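Local coordinates for uncharacterized protein (PDB 4JPQ) that is of unknown function but belongs to carbohydrate-binding family 9 and probably binds carbohydrate through a beta-sandwich fold, at residues V73-S78 with N108-L113; R83-A88 with N104-C109; C89-V94 with Y184-K189. One frame throughout, in Å; residues are numbered along the deposited sequence.

Contact 1: residues V73-S78 with N108-L113; sequences VRAVAS and NCAGRL. With SO4 (sulfate ion), chain D.
The guanidinium of Arg112 has the carbonyl O of Ala77 near its plane, off one edge and without a hydrogen bond, while the amide of Asn108 brings ND2 against two methyls, 3.8 Å from CB of both Ala75 and Ala77. A third flat group, the guanidinium of Arg74, carries Val76 CG2 over the centre of one face; its side chain leads away from 108-113, and NH1 forms a salt bridge with Asp87. The aliphatic part of Arg112 does the touching, CG lying 3.3 Å from Ala77 O, and NH2 bonds to the Gly143 carbonyl. Farther along, Ala75 CB meets Ala110 CB at 3.5 Å, and Cys109 SG rests beside Val73, the carbonyl of Arg74 and the Ala75 methyl.

Residues 108-111 make a type I turn at the tip of the hairpin between strands 102-108 and 113-118. With CG of Asn108 set between its backbone N and carbonyl carbon (chi1 70°), OD1 turns back over the turn and accepts from Arg112 N at 2.9 Å and, weakly, from Ala110 N. At the other end of the contact, Ser78 N donates to sulfate O2 at 3.1 Å; the ion probably came from the crystallisation liquor.

No direct hydrogen bond joins the two segments. A water donates to Ala77 O at 2.7 Å and accepts from Asn108 ND2, which also bonds to Asp87 OD2. Methyls and a sulfur thus make the apolar part, while this water bridges polar groups of both segments, its bonds to Ala75 O and Arg112 NH1 being weak.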
loop_
_atom_site.group_PDB
_atom_site.type_symbol
_atom_site.label_atom_id
_atom_site.label_comp_id
_atom_site.label_asym_id
_atom_site.label_seq_id
_atom_site.Cartn_x
_atom_site.Cartn_y
_atom_site.Cartn_z
ATOM N N VAL A 73 -7.595 7.671 14.431
ATOM C CA VAL A 73 -6.942 8.107 13.191
ATOM C C VAL A 73 -6.145 9.384 13.429
ATOM O O VAL A 73 -6.454 10.153 14.338
ATOM C CB VAL A 73 -7.936 8.294 12.029
ATOM C CG1 VAL A 73 -8.532 6.952 11.633
ATOM C CG2 VAL A 73 -9.045 9.280 12.368
ATOM N N ARG A 74 -5.148 9.609 12.581
ATOM C CA ARG A 74 -4.200 10.723 12.722
ATOM C C ARG A 74 -3.545 10.995 11.370
ATOM O O ARG A 74 -3.316 10.058 10.627
ATOM C CB ARG A 74 -3.140 10.294 13.738
ATOM C CG ARG A 74 -2.030 11.277 14.072
ATOM C CD ARG A 74 -1.032 10.618 15.023
ATOM N NE ARG A 74 -0.018 11.547 15.529
ATOM C CZ ARG A 74 1.141 11.859 14.942
ATOM N NH1 ARG A 74 1.522 11.335 13.768
ATOM N NH2 ARG A 74 1.948 12.727 15.544
ATOM N N ALA A 75 -3.263 12.255 11.057
ATOM C CA ALA A 75 -2.597 12.633 9.785
ATOM C C ALA A 75 -1.870 13.964 9.927
ATOM O O ALA A 75 -2.298 14.981 9.405
ATOM C CB ALA A 75 -3.593 12.674 8.650
ATOM N N VAL A 76 -0.796 13.947 10.705
ATOM C CA VAL A 76 0.015 15.131 10.972
ATOM C C VAL A 76 0.939 15.500 9.799
ATOM O O VAL A 76 1.179 16.688 9.569
ATOM C CB VAL A 76 0.819 14.971 12.306
ATOM C CG1 VAL A 76 1.718 16.186 12.582
ATOM C CG2 VAL A 76 -0.151 14.747 13.470
ATOM N N ALA A 77 1.442 14.501 9.076
ATOM C CA ALA A 77 2.413 14.728 7.993
ATOM C C ALA A 77 1.996 15.856 7.052
ATOM O O ALA A 77 0.962 15.754 6.425
ATOM C CB ALA A 77 2.647 13.441 7.219
ATOM N N SER A 78 2.781 16.932 6.995
ATOM C CA SER A 78 2.406 18.120 6.202
ATOM C C SER A 78 2.597 17.997 4.691
ATOM O O SER A 78 1.977 18.754 3.943
ATOM C CB SER A 78 3.109 19.381 6.723
ATOM O OG SER A 78 4.506 19.269 6.587
ATOM N N ASN A 108 -0.739 7.900 4.240
ATOM C CA ASN A 108 -1.566 8.106 5.451
ATOM C C ASN A 108 -3.013 8.312 5.054
ATOM O O ASN A 108 -3.307 8.580 3.876
ATOM C CB ASN A 108 -1.048 9.202 6.412
ATOM C CG ASN A 108 -1.174 10.632 5.881
ATOM O OD1 ASN A 108 -1.806 10.909 4.867
ATOM N ND2 ASN A 108 -0.574 11.566 6.617
ATOM N N CYS A 109 -3.900 8.226 6.045
ATOM C CA CYS A 109 -5.353 8.364 5.829
ATOM C C CYS A 109 -5.832 9.687 5.210
ATOM O O CYS A 109 -6.942 9.739 4.689
ATOM C CB CYS A 109 -6.119 8.088 7.123
ATOM S SG CYS A 109 -5.778 9.261 8.446
ATOM N N ALA A 110 -5.011 10.737 5.270
ATOM C CA ALA A 110 -5.318 12.028 4.620
ATOM C C ALA A 110 -4.834 12.129 3.169
ATOM O O ALA A 110 -5.067 13.155 2.528
ATOM C CB ALA A 110 -4.761 13.184 5.441
ATOM N N GLY A 111 -4.166 11.091 2.657
ATOM C CA GLY A 111 -3.660 11.073 1.285
ATOM C C GLY A 111 -2.209 11.454 1.062
ATOM O O GLY A 111 -1.753 11.417 -0.082
ATOM N N ARG A 112 -1.486 11.854 2.107
ATOM C CA ARG A 112 -0.054 12.163 1.982
ATOM C C ARG A 112 0.640 10.837 1.691
ATOM O O ARG A 112 0.369 9.835 2.386
ATOM C CB ARG A 112 0.539 12.719 3.273
ATOM C CG ARG A 112 -0.023 14.010 3.816
ATOM C CD ARG A 112 0.139 15.203 2.880
ATOM N NE ARG A 112 -1.073 15.432 2.091
ATOM C CZ ARG A 112 -2.206 15.994 2.551
ATOM N NH1 ARG A 112 -2.353 16.376 3.835
ATOM N NH2 ARG A 112 -3.235 16.146 1.719
ATOM N N LEU A 113 1.546 10.847 0.710
ATOM C CA LEU A 113 2.254 9.640 0.255
ATOM C C LEU A 113 3.770 9.736 0.345
ATOM O O LEU A 113 4.356 10.788 0.085
ATOM C CB LEU A 113 1.897 9.392 -1.206
ATOM C CG LEU A 113 2.555 8.288 -2.049
ATOM C CD1 LEU A 113 2.131 6.905 -1.589
ATOM C CD2 LEU A 113 2.207 8.492 -3.519
HETATM S S SO4 D . 6.122 15.745 7.931
HETATM O O1 SO4 D . 7.580 15.948 8.125
HETATM O O2 SO4 D . 5.337 16.664 8.805
HETATM O O3 SO4 D . 5.744 15.966 6.496
HETATM O O4 SO4 D . 5.827 14.359 8.359
HETATM O O HOH W 1 -1.554 14.658 6.547
#

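Contact 2: residues R83-A88 with N104-C109; sequences RVWEDA and NFECNC. With SO4 (sulfate ion), chain D.
The loop that leads into strand 89-95, with a 3-10 turn at 84-86, packs along the end of the neighbouring strand 102-108, Val84 and Asp87 meeting Glu106 and Asn108. Val84 reaches the strand with one branch, CG2, which lies 3.7 Å from Glu106 CB. Trp85 follows at the margin: its CB is 3.7 Å from Glu106 OE1, the ring standing steeply to the carboxylate. That oxygen also comes close to Glu91 OE2, an approach of two acids, whereas Glu106 OE2 accepts from Asn104 ND2 at 3.0 Å. On the far side of the turn, Arg83 N donates to sulfate O4 at 2.8 Å.

Asp87 and Asn108 lie side by side and point the same way, with CG of Asp87 anti to its carbonyl carbon (chi1 -63°), which carries OD2 to the Asn108 amide. Asn108 ND2 donates to Asp87 OD2 at 3.0 Å in a fairly straight bond (160°) that leaves in the amide plane but arrives from above the carboxylate plane, 42° out of it; the amide's OD1 is taken by Arg112 N. Just beyond, Cys109 N donates to Ala88 O at 2.9 Å, nearly along the C=O axis, and Asn108 CA offers the same oxygen a CA-H...O contact.

Asp87 also receives Arg74 NH1 and Val76 N on OD1, and Ala77 N on OD2. With a leucine in its place, the Arg74 guanidinium would probably lose its counter-charge, and Val76 N, Ala77 N and Asn108 ND2 an acceptor. The buried carboxylate is thus gripped through both oxygens, which ties three parts of the chain together.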
loop_
_atom_site.group_PDB
_atom_site.type_symbol
_atom_site.label_atom_id
_atom_site.label_comp_id
_atom_site.label_asym_id
_atom_site.label_seq_id
_atom_site.Cartn_x
_atom_site.Cartn_y
_atom_site.Cartn_z
ATOM N N ARG A 83 6.533 11.795 7.374
ATOM C CA ARG A 83 6.635 10.732 8.381
ATOM C C ARG A 83 5.272 10.047 8.526
ATOM O O ARG A 83 4.688 9.996 9.603
ATOM C CB ARG A 83 7.189 11.361 9.690
ATOM C CG ARG A 83 8.535 12.091 9.470
ATOM C CD ARG A 83 9.019 12.935 10.641
ATOM N NE ARG A 83 9.102 12.135 11.852
ATOM C CZ ARG A 83 10.058 11.248 12.141
ATOM N NH1 ARG A 83 11.048 10.990 11.297
ATOM N NH2 ARG A 83 10.009 10.589 13.298
ATOM N N VAL A 84 4.800 9.501 7.406
ATOM C CA VAL A 84 3.441 8.940 7.282
ATOM C C VAL A 84 3.170 7.684 8.111
ATOM O O VAL A 84 2.046 7.462 8.543
ATOM C CB VAL A 84 3.031 8.693 5.799
ATOM C CG1 VAL A 84 3.040 9.993 5.012
ATOM C CG2 VAL A 84 3.912 7.652 5.106
ATOM N N TRP A 85 4.188 6.846 8.275
ATOM C CA TRP A 85 4.109 5.621 9.098
ATOM C C TRP A 85 3.676 5.903 10.557
ATOM O O TRP A 85 3.199 4.990 11.251
ATOM C CB TRP A 85 5.440 4.836 9.066
ATOM C CG TRP A 85 6.577 5.616 9.623
ATOM C CD1 TRP A 85 6.947 5.685 10.920
ATOM C CD2 TRP A 85 7.449 6.491 8.908
ATOM N NE1 TRP A 85 8.000 6.556 11.077
ATOM C CE2 TRP A 85 8.339 7.057 9.851
ATOM C CE3 TRP A 85 7.563 6.864 7.558
ATOM C CZ2 TRP A 85 9.346 7.968 9.489
ATOM C CZ3 TRP A 85 8.565 7.768 7.190
ATOM C CH2 TRP A 85 9.447 8.310 8.156
ATOM N N GLU A 86 3.882 7.142 11.015
ATOM C CA GLU A 86 3.454 7.575 12.364
ATOM C C GLU A 86 1.965 7.845 12.456
ATOM O O GLU A 86 1.369 7.685 13.529
ATOM C CB GLU A 86 4.200 8.825 12.783
ATOM C CG GLU A 86 5.703 8.635 12.860
ATOM C CD GLU A 86 6.423 9.877 13.283
ATOM O OE1 GLU A 86 5.863 10.992 13.158
ATOM O OE2 GLU A 86 7.561 9.723 13.738
ATOM N N ASP A 87 1.398 8.298 11.338
ATOM C CA ASP A 87 -0.030 8.559 11.178
ATOM C C ASP A 87 -0.716 7.211 10.881
ATOM O O ASP A 87 -0.031 6.197 10.720
ATOM C CB ASP A 87 -0.245 9.530 9.995
ATOM C CG ASP A 87 0.392 10.885 10.218
ATOM O OD1 ASP A 87 0.309 11.410 11.347
ATOM O OD2 ASP A 87 0.933 11.475 9.255
ATOM N N ALA A 88 -2.057 7.194 10.854
ATOM C CA ALA A 88 -2.827 5.987 10.466
ATOM C C ALA A 88 -2.468 5.788 9.008
ATOM O O ALA A 88 -2.770 6.646 8.171
ATOM C CB ALA A 88 -4.325 6.186 10.629
ATOM N N ASN A 104 8.467 0.923 -1.833
ATOM C CA ASN A 104 7.487 0.993 -0.745
ATOM C C ASN A 104 6.629 2.242 -0.936
ATOM O O ASN A 104 7.159 3.352 -1.036
ATOM C CB ASN A 104 8.126 0.965 0.655
ATOM C CG ASN A 104 9.167 2.040 0.858
ATOM O OD1 ASN A 104 10.076 2.153 0.065
ATOM N ND2 ASN A 104 9.033 2.839 1.913
ATOM N N PHE A 105 5.317 2.031 -1.029
ATOM C CA PHE A 105 4.333 3.084 -1.188
ATOM C C PHE A 105 3.588 3.130 0.132
ATOM O O PHE A 105 2.821 2.218 0.423
ATOM C CB PHE A 105 3.365 2.753 -2.329
ATOM C CG PHE A 105 4.021 2.664 -3.670
ATOM C CD1 PHE A 105 4.633 1.486 -4.074
ATOM C CD2 PHE A 105 3.999 3.742 -4.544
ATOM C CE1 PHE A 105 5.225 1.394 -5.320
ATOM C CE2 PHE A 105 4.597 3.653 -5.794
ATOM C CZ PHE A 105 5.208 2.482 -6.183
ATOM N N GLU A 106 3.840 4.166 0.931
ATOM C CA GLU A 106 3.203 4.332 2.236
ATOM C C GLU A 106 2.341 5.576 2.135
ATOM O O GLU A 106 2.831 6.631 1.736
ATOM C CB GLU A 106 4.270 4.460 3.324
ATOM C CG GLU A 106 5.262 3.296 3.337
ATOM C CD GLU A 106 6.280 3.336 4.467
ATOM O OE1 GLU A 106 6.081 4.057 5.455
ATOM O OE2 GLU A 106 7.296 2.616 4.373
ATOM N N CYS A 107 1.064 5.452 2.490
ATOM C CA CYS A 107 0.105 6.556 2.364
ATOM C C CYS A 107 -0.737 6.709 3.630
ATOM O O CYS A 107 -1.338 5.722 4.090
ATOM C CB CYS A 107 -0.783 6.266 1.163
ATOM S SG CYS A 107 -1.618 7.712 0.508
ATOM N N ASN A 108 -0.739 7.900 4.240
ATOM C CA ASN A 108 -1.566 8.106 5.451
ATOM C C ASN A 108 -3.013 8.312 5.054
ATOM O O ASN A 108 -3.307 8.580 3.876
ATOM C CB ASN A 108 -1.048 9.202 6.412
ATOM C CG ASN A 108 -1.174 10.632 5.881
ATOM O OD1 ASN A 108 -1.806 10.909 4.867
ATOM N ND2 ASN A 108 -0.574 11.566 6.617
ATOM N N CYS A 109 -3.900 8.226 6.045
ATOM C CA CYS A 109 -5.353 8.364 5.829
ATOM C C CYS A 109 -5.832 9.687 5.210
ATOM O O CYS A 109 -6.942 9.739 4.689
ATOM C CB CYS A 109 -6.119 8.088 7.123
ATOM S SG CYS A 109 -5.778 9.261 8.446
HETATM S S SO4 D . 6.122 15.745 7.931
HETATM O O1 SO4 D . 7.580 15.948 8.125
HETATM O O2 SO4 D . 5.337 16.664 8.805
HETATM O O3 SO4 D . 5.744 15.966 6.496
HETATM O O4 SO4 D . 5.827 14.359 8.359
#

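Contact 3: residues C89-V94 with Y184-K189; sequences CVEFFV and YKCGDK
Cys89 opens the strand in a hydrogen-bonded pair with Cys186: its N donates to Cys186 O and its O accepts from Cys186 N, both at 3.0 Å. The Lys185 chain, bent at chi2 and chi4, brings NZ to Cys186 O at 3.0 Å, from the face of that carbonyl opposite to Cys89 N; NZ also forms a salt bridge with Glu70 and a hydrogen bond with His194. Val90, in the non-hydrogen-bonded pair with Lys185, sets CG1 3.9 Å from Lys185 CD. Glu91 then pairs with Tyr184, its N donating to Tyr184 O at 2.7 Å and its O accepting from Tyr184 N. The Glu91 side chain, extended beyond CG, places OE1 by Tyr184 CD2 and OE2 beside Cys186 SG. Phe93 receives the Tyr184 edge over one face in a T-shaped stack, Tyr184 CE2 being 3.5 Å from Phe93 CD1 and the planes 75° apart. Phe208 stacks on Tyr184, and a bound 3-cyclohexyl-1-propylsulfonic acid, probably from the crystallisation liquor, lies about 5 Å from the Phe93 side chain. Antiparallel strands with aromatic and acidic side chains on one face are consistent with a possible pocket on the sheet of a CBM9-like beta-sandwich.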
loop_
_atom_site.group_PDB
_atom_site.type_symbol
_atom_site.label_atom_id
_atom_site.label_comp_id
_atom_site.label_asym_id
_atom_site.label_seq_id
_atom_site.Cartn_x
_atom_site.Cartn_y
_atom_site.Cartn_z
ATOM N N CYS A 89 -1.818 4.666 8.718
ATOM C CA CYS A 89 -1.194 4.451 7.428
ATOM C C CYS A 89 -1.348 3.053 6.874
ATOM O O CYS A 89 -1.199 2.084 7.614
ATOM C CB CYS A 89 0.290 4.754 7.646
ATOM S SG CYS A 89 1.407 4.577 6.252
ATOM N N VAL A 90 -1.605 2.978 5.561
ATOM C CA VAL A 90 -1.651 1.719 4.801
ATOM C C VAL A 90 -0.469 1.761 3.834
ATOM O O VAL A 90 -0.080 2.848 3.359
ATOM C CB VAL A 90 -2.955 1.471 4.041
ATOM C CG1 VAL A 90 -4.087 1.248 5.034
ATOM C CG2 VAL A 90 -3.285 2.583 3.047
ATOM N N GLU A 91 0.104 0.585 3.570
ATOM C CA GLU A 91 1.329 0.474 2.787
ATOM C C GLU A 91 1.283 -0.670 1.769
ATOM O O GLU A 91 0.588 -1.665 1.974
ATOM C CB GLU A 91 2.528 0.272 3.735
ATOM C CG GLU A 91 2.634 1.276 4.893
ATOM C CD GLU A 91 3.833 1.079 5.809
ATOM O OE1 GLU A 91 4.583 0.106 5.651
ATOM O OE2 GLU A 91 4.016 1.903 6.724
ATOM N N PHE A 92 2.031 -0.483 0.677
ATOM C CA PHE A 92 2.212 -1.457 -0.402
ATOM C C PHE A 92 3.699 -1.492 -0.749
ATOM O O PHE A 92 4.261 -0.468 -1.128
ATOM C CB PHE A 92 1.400 -1.050 -1.637
ATOM C CG PHE A 92 1.637 -1.919 -2.863
ATOM C CD1 PHE A 92 1.544 -3.311 -2.786
ATOM C CD2 PHE A 92 1.894 -1.342 -4.113
ATOM C CE1 PHE A 92 1.728 -4.110 -3.914
ATOM C CE2 PHE A 92 2.068 -2.133 -5.244
ATOM C CZ PHE A 92 1.987 -3.519 -5.143
ATOM N N PHE A 93 4.322 -2.652 -0.582
ATOM C CA PHE A 93 5.747 -2.861 -0.882
ATOM C C PHE A 93 5.788 -3.842 -2.046
ATOM O O PHE A 93 5.049 -4.824 -2.023
ATOM C CB PHE A 93 6.489 -3.479 0.307
ATOM C CG PHE A 93 6.879 -2.504 1.403
ATOM C CD1 PHE A 93 5.963 -1.602 1.957
ATOM C CD2 PHE A 93 8.161 -2.555 1.956
ATOM C CE1 PHE A 93 6.340 -0.740 2.990
ATOM C CE2 PHE A 93 8.536 -1.702 2.986
ATOM C CZ PHE A 93 7.626 -0.787 3.501
ATOM N N VAL A 94 6.657 -3.607 -3.034
ATOM C CA VAL A 94 6.701 -4.457 -4.240
ATOM C C VAL A 94 8.036 -4.397 -5.009
ATOM O O VAL A 94 8.611 -3.319 -5.152
ATOM C CB VAL A 94 5.504 -4.095 -5.175
ATOM C CG1 VAL A 94 5.590 -2.656 -5.685
ATOM C CG2 VAL A 94 5.377 -5.057 -6.342
ATOM N N TYR A 184 0.628 -3.654 4.157
ATOM C CA TYR A 184 0.681 -3.406 5.596
ATOM C C TYR A 184 -0.222 -2.281 6.095
ATOM O O TYR A 184 -0.590 -1.373 5.346
ATOM C CB TYR A 184 2.106 -3.050 6.049
ATOM C CG TYR A 184 3.242 -3.891 5.526
ATOM C CD1 TYR A 184 3.337 -5.239 5.847
ATOM C CD2 TYR A 184 4.274 -3.321 4.764
ATOM C CE1 TYR A 184 4.403 -6.020 5.392
ATOM C CE2 TYR A 184 5.339 -4.089 4.300
ATOM C CZ TYR A 184 5.418 -5.432 4.628
ATOM O OH TYR A 184 6.472 -6.177 4.162
ATOM N N LYS A 185 -0.509 -2.358 7.398
ATOM C CA LYS A 185 -1.238 -1.351 8.168
ATOM C C LYS A 185 -0.425 -1.046 9.432
ATOM O O LYS A 185 0.122 -1.967 10.060
ATOM C CB LYS A 185 -2.580 -1.889 8.601
ATOM C CG LYS A 185 -3.392 -0.981 9.512
ATOM C CD LYS A 185 -3.956 0.235 8.797
ATOM C CE LYS A 185 -4.693 1.181 9.749
ATOM N NZ LYS A 185 -3.836 2.042 10.612
ATOM N N CYS A 186 -0.375 0.232 9.810
ATOM C CA CYS A 186 0.340 0.660 11.010
ATOM C C CYS A 186 -0.043 2.076 11.425
ATOM O O CYS A 186 -0.886 2.700 10.788
ATOM C CB CYS A 186 1.867 0.583 10.781
ATOM S SG CYS A 186 2.464 1.774 9.575
ATOM N N GLY A 187 0.582 2.553 12.507
ATOM C CA GLY A 187 0.416 3.916 13.004
ATOM C C GLY A 187 1.249 4.093 14.254
ATOM O O GLY A 187 0.737 3.941 15.352
ATOM N N ASP A 188 2.549 4.343 14.064
ATOM C CA ASP A 188 3.519 4.411 15.163
ATOM C C ASP A 188 3.135 5.372 16.285
ATOM O O ASP A 188 3.318 5.021 17.442
ATOM C CB ASP A 188 4.962 4.703 14.664
ATOM C CG ASP A 188 5.579 3.544 13.835
ATOM O OD1 ASP A 188 4.853 2.654 13.343
ATOM O OD2 ASP A 188 6.818 3.544 13.660
ATOM N N LYS A 189 2.588 6.543 15.949
ATOM C CA LYS A 189 2.201 7.563 16.956
ATOM C C LYS A 189 0.701 7.614 17.322
ATOM O O LYS A 189 0.228 8.572 17.958
ATOM C CB LYS A 189 2.759 8.947 16.571
ATOM C CG LYS A 189 4.267 9.085 16.819
ATOM C CD LYS A 189 4.732 10.538 16.865
ATOM C CE LYS A 189 6.105 10.683 17.507
ATOM N NZ LYS A 189 6.401 12.114 17.808
#

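How the contacts relate
Along the chain come 73-78, 83-88 and 89-94, then 104-109 of contact 2 overlapping 108-113 of contact 1, and last 184-189, so that contact 3 crosses both others. Contacts 1 and 2 have centres about 6 Å apart, share Asn108 and Cys109, and touch the same sulfate; the carboxylate of Asp87 links them. Contact 3 lies about 6 Å from contact 2 and 11 Å from contact 1, measured between centres. Strand 89-95 sits between strands 102-108 and 178-186, so contacts 2 and 3 meet on one sheet, with Phe105 N probably hydrogen-bonded to Phe92 O. Together they run from a hairpin tip to the sheet interior, all within the range of the carbohydrate-binding family.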